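Local coordinates for erythrocyte membrane protein 1 (Plasmodium falciparum, PDB 6S8T) that probably binds host-cell surface receptors, here through an ICAM-1-binding DBLbeta domain of the PfEMP1 adhesion protein that infected erythrocytes use for cytoadhesion, at residues Asp197-His201 with Gly202-Lys206; Gly209-Gln212 with Ile213-Lys217; Cys306-Gln309 with Ser310-Asp314. One frame throughout, in Å; residues are numbered along the deposited sequence.

In the fold
All three interactions are local, each made within one continuous piece of chain, but their settings differ. Interaction 1 lies at the surface, where a loop turns into helix 202-221, and relies on an imidazole cap and an indole-amide contact. Interaction 2 follows on the same helix, its centre about 15 Å further on, and is partly buried; there backbone bonding is joined by isoleucine side chains close against carbonyl oxygens and a phenyl ring edge-on to one. Interaction 3, on helix 293-319, is buried on the opposite side of the chain's centre from interaction 2, their centres about 45 Å apart; it adds a disulfide and polar side chains committed to neighbouring parts of the fold.

Interaction 1 (Asp197-His201 with Gly202-Lys206); sequences DLWEH and GDQTK
A chi1 of -170° sets the His201 ring beside its own carbonyl carbon, and from there, at the first turn of helix 202-221, ND1 accepts from Asp203 N at 3.3 Å. This is an N-cap bond made by a histidine: the N-H points nearly straight at the nitrogen, although it arrives tilted 32° from the ring plane. The Asp203 side chain runs beside the imidazole in the same direction, its CB at the ring edge and its carboxylate plane steeply inclined to the ring.

The carbonyl of the same residue starts the helical bonding. His201 O receives Thr205 N at 2.9 Å and also Thr205 OG1 at 3.0 Å, the hydroxyl coming from above the carbonyl plane, so one residue holds both bonds on that oxygen.

Trp199 supplies a flat surface alongside. On one face of its indole sit His201 CB and Gln204 CG, both displaced toward the rim. The Gln204 chain is bent at chi2, which lays its amide nearly parallel to the indole, the planes 13° apart, with NE2 3.8 Å from Trp199 CZ3. The other end of that amide, OE1, is bonded to Arg115. Before the cap, Trp199 N donates to Asp197 OD2 at 3.1 Å in an Asx turn.

The loop thus leads from helix 172-194 into helix 202-221 within the Duffy binding domain. Arg115 of helix 113-116 pairs with Asp197 and touches Trp199, while Gln293 and Trp297 of helix 293-319 meet Asp197 and Leu198.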
loop_
_atom_site.group_PDB
_atom_site.type_symbol
_atom_site.label_atom_id
_atom_site.label_comp_id
_atom_site.label_asym_id
_atom_site.label_seq_id
_atom_site.Cartn_x
_atom_site.Cartn_y
_atom_site.Cartn_z
ATOM N N ASP A 197 1.689 -1.638 10.483
ATOM C CA ASP A 197 1.346 -0.470 9.675
ATOM C C ASP A 197 2.083 0.779 10.155
ATOM O O ASP A 197 2.240 1.005 11.358
ATOM C CB ASP A 197 -0.170 -0.242 9.712
ATOM C CG ASP A 197 -0.595 0.991 8.934
ATOM O OD1 ASP A 197 -0.662 0.921 7.686
ATOM O OD2 ASP A 197 -0.854 2.030 9.575
ATOM N N LEU A 198 2.518 1.609 9.201
ATOM C CA LEU A 198 3.403 2.734 9.491
ATOM C C LEU A 198 2.687 4.061 9.733
ATOM O O LEU A 198 3.350 5.033 10.110
ATOM C CB LEU A 198 4.406 2.921 8.348
ATOM C CG LEU A 198 5.389 1.772 8.123
ATOM C CD1 LEU A 198 6.177 2.003 6.848
ATOM C CD2 LEU A 198 6.318 1.630 9.312
ATOM N N TRP A 199 1.375 4.143 9.523
ATOM C CA TRP A 199 0.668 5.415 9.681
ATOM C C TRP A 199 0.376 5.648 11.160
ATOM O O TRP A 199 -0.417 4.921 11.767
ATOM C CB TRP A 199 -0.624 5.430 8.866
ATOM C CG TRP A 199 -1.274 6.791 8.823
ATOM C CD1 TRP A 199 -0.673 7.993 9.074
ATOM C CD2 TRP A 199 -2.645 7.086 8.520
ATOM N NE1 TRP A 199 -1.582 9.014 8.941
ATOM C CE2 TRP A 199 -2.799 8.486 8.602
ATOM C CE3 TRP A 199 -3.756 6.304 8.186
ATOM C CZ2 TRP A 199 -4.020 9.120 8.363
ATOM C CZ3 TRP A 199 -4.967 6.936 7.949
ATOM C CH2 TRP A 199 -5.089 8.330 8.039
ATOM N N GLU A 200 1.010 6.663 11.742
ATOM C CA GLU A 200 0.774 7.040 13.129
ATOM C C GLU A 200 -0.143 8.255 13.157
ATOM O O GLU A 200 0.205 9.320 12.634
ATOM C CB GLU A 200 2.088 7.318 13.857
ATOM C CG GLU A 200 2.924 6.063 14.071
ATOM C CD GLU A 200 4.215 6.326 14.820
ATOM O OE1 GLU A 200 4.541 5.545 15.741
ATOM O OE2 GLU A 200 4.902 7.313 14.490
ATOM N N HIS A 201 -1.313 8.087 13.764
ATOM C CA HIS A 201 -2.354 9.102 13.739
ATOM C C HIS A 201 -3.252 8.868 14.944
ATOM O O HIS A 201 -3.212 7.809 15.574
ATOM C CB HIS A 201 -3.138 9.044 12.425
ATOM C CG HIS A 201 -4.067 10.197 12.219
ATOM N ND1 HIS A 201 -5.418 10.121 12.488
ATOM C CD2 HIS A 201 -3.842 11.454 11.771
ATOM C CE1 HIS A 201 -5.984 11.284 12.217
ATOM N NE2 HIS A 201 -5.049 12.110 11.778
ATOM N N GLY A 202 -4.063 9.880 15.262
ATOM C CA GLY A 202 -4.966 9.762 16.395
ATOM C C GLY A 202 -5.929 8.599 16.254
ATOM O O GLY A 202 -6.115 7.811 17.185
ATOM N N ASP A 203 -6.547 8.469 15.078
ATOM C CA ASP A 203 -7.493 7.380 14.864
ATOM C C ASP A 203 -6.802 6.022 14.879
ATOM O O ASP A 203 -7.386 5.039 15.350
ATOM C CB ASP A 203 -8.240 7.584 13.546
ATOM C CG ASP A 203 -9.130 8.819 13.562
ATOM O OD1 ASP A 203 -9.646 9.177 14.643
ATOM O OD2 ASP A 203 -9.314 9.433 12.488
ATOM N N GLN A 204 -5.564 5.946 14.380
ATOM C CA GLN A 204 -4.862 4.668 14.350
ATOM C C GLN A 204 -4.400 4.248 15.741
ATOM O O GLN A 204 -4.404 3.053 16.057
ATOM C CB GLN A 204 -3.677 4.743 13.386
ATOM C CG GLN A 204 -4.049 5.189 11.974
ATOM C CD GLN A 204 -5.114 4.309 11.341
ATOM O OE1 GLN A 204 -4.974 3.085 11.279
ATOM N NE2 GLN A 204 -6.191 4.930 10.874
ATOM N N THR A 205 -4.003 5.208 16.581
ATOM C CA THR A 205 -3.647 4.897 17.963
ATOM C C THR A 205 -4.829 4.297 18.714
ATOM O O THR A 205 -4.672 3.328 19.467
ATOM C CB THR A 205 -3.147 6.158 18.671
ATOM O OG1 THR A 205 -1.976 6.650 18.006
ATOM C CG2 THR A 205 -2.812 5.865 20.129
ATOM N N LYS A 206 -6.024 4.862 18.521
ATOM C CA LYS A 206 -7.221 4.293 19.132
ATOM C C LYS A 206 -7.526 2.912 18.565
ATOM O O LYS A 206 -7.961 2.015 19.297
ATOM C CB LYS A 206 -8.408 5.235 18.924
ATOM C CG LYS A 206 -9.725 4.717 19.474
ATOM C CD LYS A 206 -10.822 5.762 19.345
ATOM C CE LYS A 206 -11.005 6.191 17.899
ATOM N NZ LYS A 206 -12.087 7.203 17.752
#

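Interaction 2 (Gly209-Gln212 with Ile213-Lys217); sequences GHLQ and IIFGK
Helix 202-221 of the Duffy binding domain continues here as alpha helix, with residues 209-212 presenting carbonyls to the amides of 213-216. The Leu211 and Phe215 pair is the clearest: Phe215 N reaches Leu211 O at 2.9 Å, with an almost straight N-H...O angle of 172°. Ile214 N bonds to His210 O at 3.0 Å. At the two ends of this group the bonding is longer. Ile213 N is shared between Gly209 O and His210 O, both weak bonds, and Gly216 N meets Gln212 O at 3.3 Å from well above the carbonyl plane.

Side chains of the later turn reach back to these carbonyl oxygens. Ile214 has CG1 beside its backbone N and anti to the carbonyl carbon (chi1 -65°), which sets CG1 just 3.1 Å from His210 O, with CD1 continuing past the same oxygen. Ile213 repeats the arrangement one residue earlier: its CG1 lies 3.6 Å from Gly209 O, and its side chain is on the exposed side of the helix.

The two faces of the helix have different neighbours. His210 and Ile214 pack toward Leu126 and toward helix 128-132, where they touch Val128 and Val131 respectively; His210 NE2 also makes a weak bond to Glu124 O. Leu211 and Phe215 both touch Arg249 of helix 246-268, so the helix packs against helix 128-132 and its preceding loop on one face and against helix 246-268 on the other.

Between that last pair, Leu211 CB and Phe215 CD2 are 4.3 Å apart, a light apolar contact. The phenyl ring is turned so that Leu211 O lies at its edge and in its plane, 3.2 Å from Phe215 CD2.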
loop_
_atom_site.group_PDB
_atom_site.type_symbol
_atom_site.label_atom_id
_atom_site.label_comp_id
_atom_site.label_asym_id
_atom_site.label_seq_id
_atom_site.Cartn_x
_atom_site.Cartn_y
_atom_site.Cartn_z
ATOM N N GLY A 209 -5.189 0.341 20.048
ATOM C CA GLY A 209 -5.487 0.068 21.444
ATOM C C GLY A 209 -6.578 -0.971 21.613
ATOM O O GLY A 209 -6.536 -1.785 22.541
ATOM N N HIS A 210 -7.571 -0.957 20.721
ATOM C CA HIS A 210 -8.628 -1.960 20.771
ATOM C C HIS A 210 -8.079 -3.351 20.482
ATOM O O HIS A 210 -8.473 -4.325 21.133
ATOM C CB HIS A 210 -9.736 -1.607 19.780
ATOM C CG HIS A 210 -10.446 -0.327 20.093
ATOM N ND1 HIS A 210 -10.453 0.234 21.351
ATOM C CD2 HIS A 210 -11.175 0.503 19.308
ATOM C CE1 HIS A 210 -11.155 1.353 21.330
ATOM N NE2 HIS A 210 -11.604 1.539 20.101
ATOM N N LEU A 211 -7.165 -3.461 19.515
ATOM C CA LEU A 211 -6.625 -4.769 19.154
ATOM C C LEU A 211 -5.759 -5.343 20.270
ATOM O O LEU A 211 -5.745 -6.561 20.486
ATOM C CB LEU A 211 -5.824 -4.668 17.855
ATOM C CG LEU A 211 -6.599 -4.238 16.606
ATOM C CD1 LEU A 211 -5.679 -4.194 15.392
ATOM C CD2 LEU A 211 -7.776 -5.167 16.359
ATOM N N GLN A 212 -5.029 -4.489 20.990
ATOM C CA GLN A 212 -4.202 -4.979 22.086
ATOM C C GLN A 212 -5.044 -5.562 23.212
ATOM O O GLN A 212 -4.615 -6.514 23.875
ATOM C CB GLN A 212 -3.308 -3.858 22.609
ATOM C CG GLN A 212 -2.303 -3.371 21.584
ATOM C CD GLN A 212 -1.586 -2.113 22.022
ATOM O OE1 GLN A 212 -0.783 -1.551 21.273
ATOM N NE2 GLN A 212 -1.872 -1.660 23.239
ATOM N N ILE A 213 -6.239 -5.018 23.441
ATOM C CA ILE A 213 -7.115 -5.583 24.461
ATOM C C ILE A 213 -7.775 -6.860 23.956
ATOM O O ILE A 213 -7.897 -7.842 24.695
ATOM C CB ILE A 213 -8.157 -4.542 24.908
ATOM C CG1 ILE A 213 -7.467 -3.358 25.587
ATOM C CG2 ILE A 213 -9.176 -5.169 25.844
ATOM C CD1 ILE A 213 -8.420 -2.277 26.031
ATOM N N ILE A 214 -8.201 -6.871 22.691
ATOM C CA ILE A 214 -8.870 -8.047 22.139
ATOM C C ILE A 214 -7.928 -9.247 22.140
ATOM O O ILE A 214 -8.277 -10.332 22.620
ATOM C CB ILE A 214 -9.406 -7.749 20.728
ATOM C CG1 ILE A 214 -10.504 -6.685 20.787
ATOM C CG2 ILE A 214 -9.936 -9.016 20.079
ATOM C CD1 ILE A 214 -10.948 -6.191 19.429
ATOM N N PHE A 215 -6.713 -9.069 21.613
ATOM C CA PHE A 215 -5.769 -10.179 21.548
ATOM C C PHE A 215 -5.247 -10.587 22.920
ATOM O O PHE A 215 -4.776 -11.718 23.077
ATOM C CB PHE A 215 -4.606 -9.832 20.618
ATOM C CG PHE A 215 -4.934 -9.991 19.162
ATOM C CD1 PHE A 215 -4.904 -11.240 18.564
ATOM C CD2 PHE A 215 -5.284 -8.894 18.390
ATOM C CE1 PHE A 215 -5.210 -11.393 17.222
ATOM C CE2 PHE A 215 -5.589 -9.039 17.049
ATOM C CZ PHE A 215 -5.554 -10.290 16.464
ATOM N N GLY A 216 -5.314 -9.700 23.913
ATOM C CA GLY A 216 -5.031 -10.121 25.275
ATOM C C GLY A 216 -6.036 -11.143 25.772
ATOM O O GLY A 216 -5.665 -12.148 26.384
ATOM N N LYS A 217 -7.322 -10.903 25.507
ATOM C CA LYS A 217 -8.345 -11.893 25.825
ATOM C C LYS A 217 -8.207 -13.136 24.960
ATOM O O LYS A 217 -8.532 -14.241 25.409
ATOM C CB LYS A 217 -9.739 -11.287 25.654
ATOM C CG LYS A 217 -10.247 -10.521 26.862
ATOM C CD LYS A 217 -10.467 -11.447 28.046
ATOM C CE LYS A 217 -11.231 -10.745 29.156
ATOM N NZ LYS A 217 -10.592 -9.456 29.535
#

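Interaction 3 (Cys306-Gln309 with Ser310-Asp314); sequences CKMQ and SQEYD
Ser310 comes next to Cys306: its N donates to Cys306 O at 2.9 Å, and its CB lies just beyond the same oxygen, 3.2 Å from it. Cys306 is itself tied to Cys430 by a disulfide. Next, Gln311 N bonds to Lys307 O at 3.1 Å, while its extended side chain leads away; Lys307 in turn reaches out to a salt bridge with Glu429.

Glu312 N donates to Met308 O at 3.0 Å in a nearly straight bond. The bent Met308 chain brings SD to 4.0 Å from Glu312 CG, the side chains crossing at a slant, and the carboxylate goes on to Lys315.

Tyr313 N closes on Gln309 O at 2.8 Å. Gln309 leaves the backbone with CG anti to N (chi1 -172°) and then bends, so that its amide runs alongside the tyrosine, NE2 3.7 Å from CD1 of Tyr313 and the planes 47° apart. Both ends of the buried amide are satisfied: NE2 by Tyr347 OH, OE1 by Thr431 N.

This is regular alpha-helical i to i+4 bonding on helix 293-319, packed against helix 335-372 through Met308, Gln309 and Glu312 in the helical, disulfide-braced DBL fold.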
loop_
_atom_site.group_PDB
_atom_site.type_symbol
_atom_site.label_atom_id
_atom_site.label_comp_id
_atom_site.label_asym_id
_atom_site.label_seq_id
_atom_site.Cartn_x
_atom_site.Cartn_y
_atom_site.Cartn_z
ATOM N N CYS A 306 3.456 8.834 -12.079
ATOM C CA CYS A 306 3.392 8.745 -13.533
ATOM C C CYS A 306 2.033 9.185 -14.067
ATOM O O CYS A 306 1.958 9.737 -15.170
ATOM C CB CYS A 306 3.722 7.322 -13.991
ATOM S SG CYS A 306 5.506 6.930 -13.962
ATOM N N LYS A 307 0.956 8.956 -13.309
ATOM C CA LYS A 307 -0.352 9.455 -13.730
ATOM C C LYS A 307 -0.391 10.978 -13.715
ATOM O O LYS A 307 -0.932 11.597 -14.638
ATOM C CB LYS A 307 -1.453 8.889 -12.831
ATOM C CG LYS A 307 -1.722 7.409 -13.016
ATOM C CD LYS A 307 -2.847 6.939 -12.100
ATOM C CE LYS A 307 -3.321 5.545 -12.476
ATOM N NZ LYS A 307 -3.924 5.523 -13.844
ATOM N N MET A 308 0.170 11.597 -12.673
ATOM C CA MET A 308 0.254 13.053 -12.626
ATOM C C MET A 308 1.158 13.584 -13.732
ATOM O O MET A 308 0.810 14.558 -14.413
ATOM C CB MET A 308 0.759 13.500 -11.250
ATOM C CG MET A 308 0.954 15.007 -11.080
ATOM S SD MET A 308 2.560 15.626 -11.637
ATOM C CE MET A 308 3.668 14.528 -10.758
ATOM N N GLN A 309 2.325 12.960 -13.919
ATOM C CA GLN A 309 3.268 13.421 -14.933
ATOM C C GLN A 309 2.665 13.331 -16.328
ATOM O O GLN A 309 2.812 14.251 -17.139
ATOM C CB GLN A 309 4.562 12.606 -14.854
ATOM C CG GLN A 309 5.708 13.122 -15.727
ATOM C CD GLN A 309 5.659 12.600 -17.157
ATOM O OE1 GLN A 309 5.105 11.535 -17.425
ATOM N NE2 GLN A 309 6.239 13.357 -18.079
ATOM N N SER A 310 1.979 12.224 -16.623
ATOM C CA SER A 310 1.374 12.054 -17.940
ATOM C C SER A 310 0.282 13.090 -18.188
ATOM O O SER A 310 0.134 13.585 -19.311
ATOM C CB SER A 310 0.819 10.637 -18.075
ATOM O OG SER A 310 0.304 10.403 -19.372
ATOM N N GLN A 311 -0.489 13.434 -17.152
ATOM C CA GLN A 311 -1.550 14.425 -17.319
ATOM C C GLN A 311 -0.974 15.819 -17.541
ATOM O O GLN A 311 -1.471 16.576 -18.383
ATOM C CB GLN A 311 -2.478 14.410 -16.104
ATOM C CG GLN A 311 -3.677 15.347 -16.207
ATOM C CD GLN A 311 -4.601 15.246 -15.005
ATOM O OE1 GLN A 311 -4.388 15.907 -13.989
ATOM N NE2 GLN A 311 -5.629 14.410 -15.114
ATOM N N GLU A 312 0.073 16.179 -16.794
ATOM C CA GLU A 312 0.731 17.463 -17.013
ATOM C C GLU A 312 1.426 17.511 -18.366
ATOM O O GLU A 312 1.480 18.573 -18.996
ATOM C CB GLU A 312 1.739 17.741 -15.899
ATOM C CG GLU A 312 1.118 18.004 -14.543
ATOM C CD GLU A 312 0.169 19.182 -14.563
ATOM O OE1 GLU A 312 -1.054 18.960 -14.683
ATOM O OE2 GLU A 312 0.648 20.330 -14.473
ATOM N N TYR A 313 1.964 16.380 -18.823
ATOM C CA TYR A 313 2.636 16.355 -20.117
ATOM C C TYR A 313 1.650 16.592 -21.252
ATOM O O TYR A 313 1.986 17.249 -22.243
ATOM C CB TYR A 313 3.366 15.025 -20.300
ATOM C CG TYR A 313 4.408 15.033 -21.396
ATOM C CD1 TYR A 313 5.722 15.398 -21.127
ATOM C CD2 TYR A 313 4.082 14.671 -22.697
ATOM C CE1 TYR A 313 6.681 15.404 -22.122
ATOM C CE2 TYR A 313 5.033 14.676 -23.700
ATOM C CZ TYR A 313 6.332 15.043 -23.407
ATOM O OH TYR A 313 7.285 15.048 -24.400
ATOM N N ASP A 314 0.425 16.073 -21.125
ATOM C CA ASP A 314 -0.590 16.320 -22.146
ATOM C C ASP A 314 -0.964 17.795 -22.208
ATOM O O ASP A 314 -1.187 18.338 -23.296
ATOM C CB ASP A 314 -1.828 15.465 -21.881
ATOM C CG ASP A 314 -1.601 14.001 -22.190
ATOM O OD1 ASP A 314 -0.483 13.652 -22.624
ATOM O OD2 ASP A 314 -2.540 13.200 -21.999
#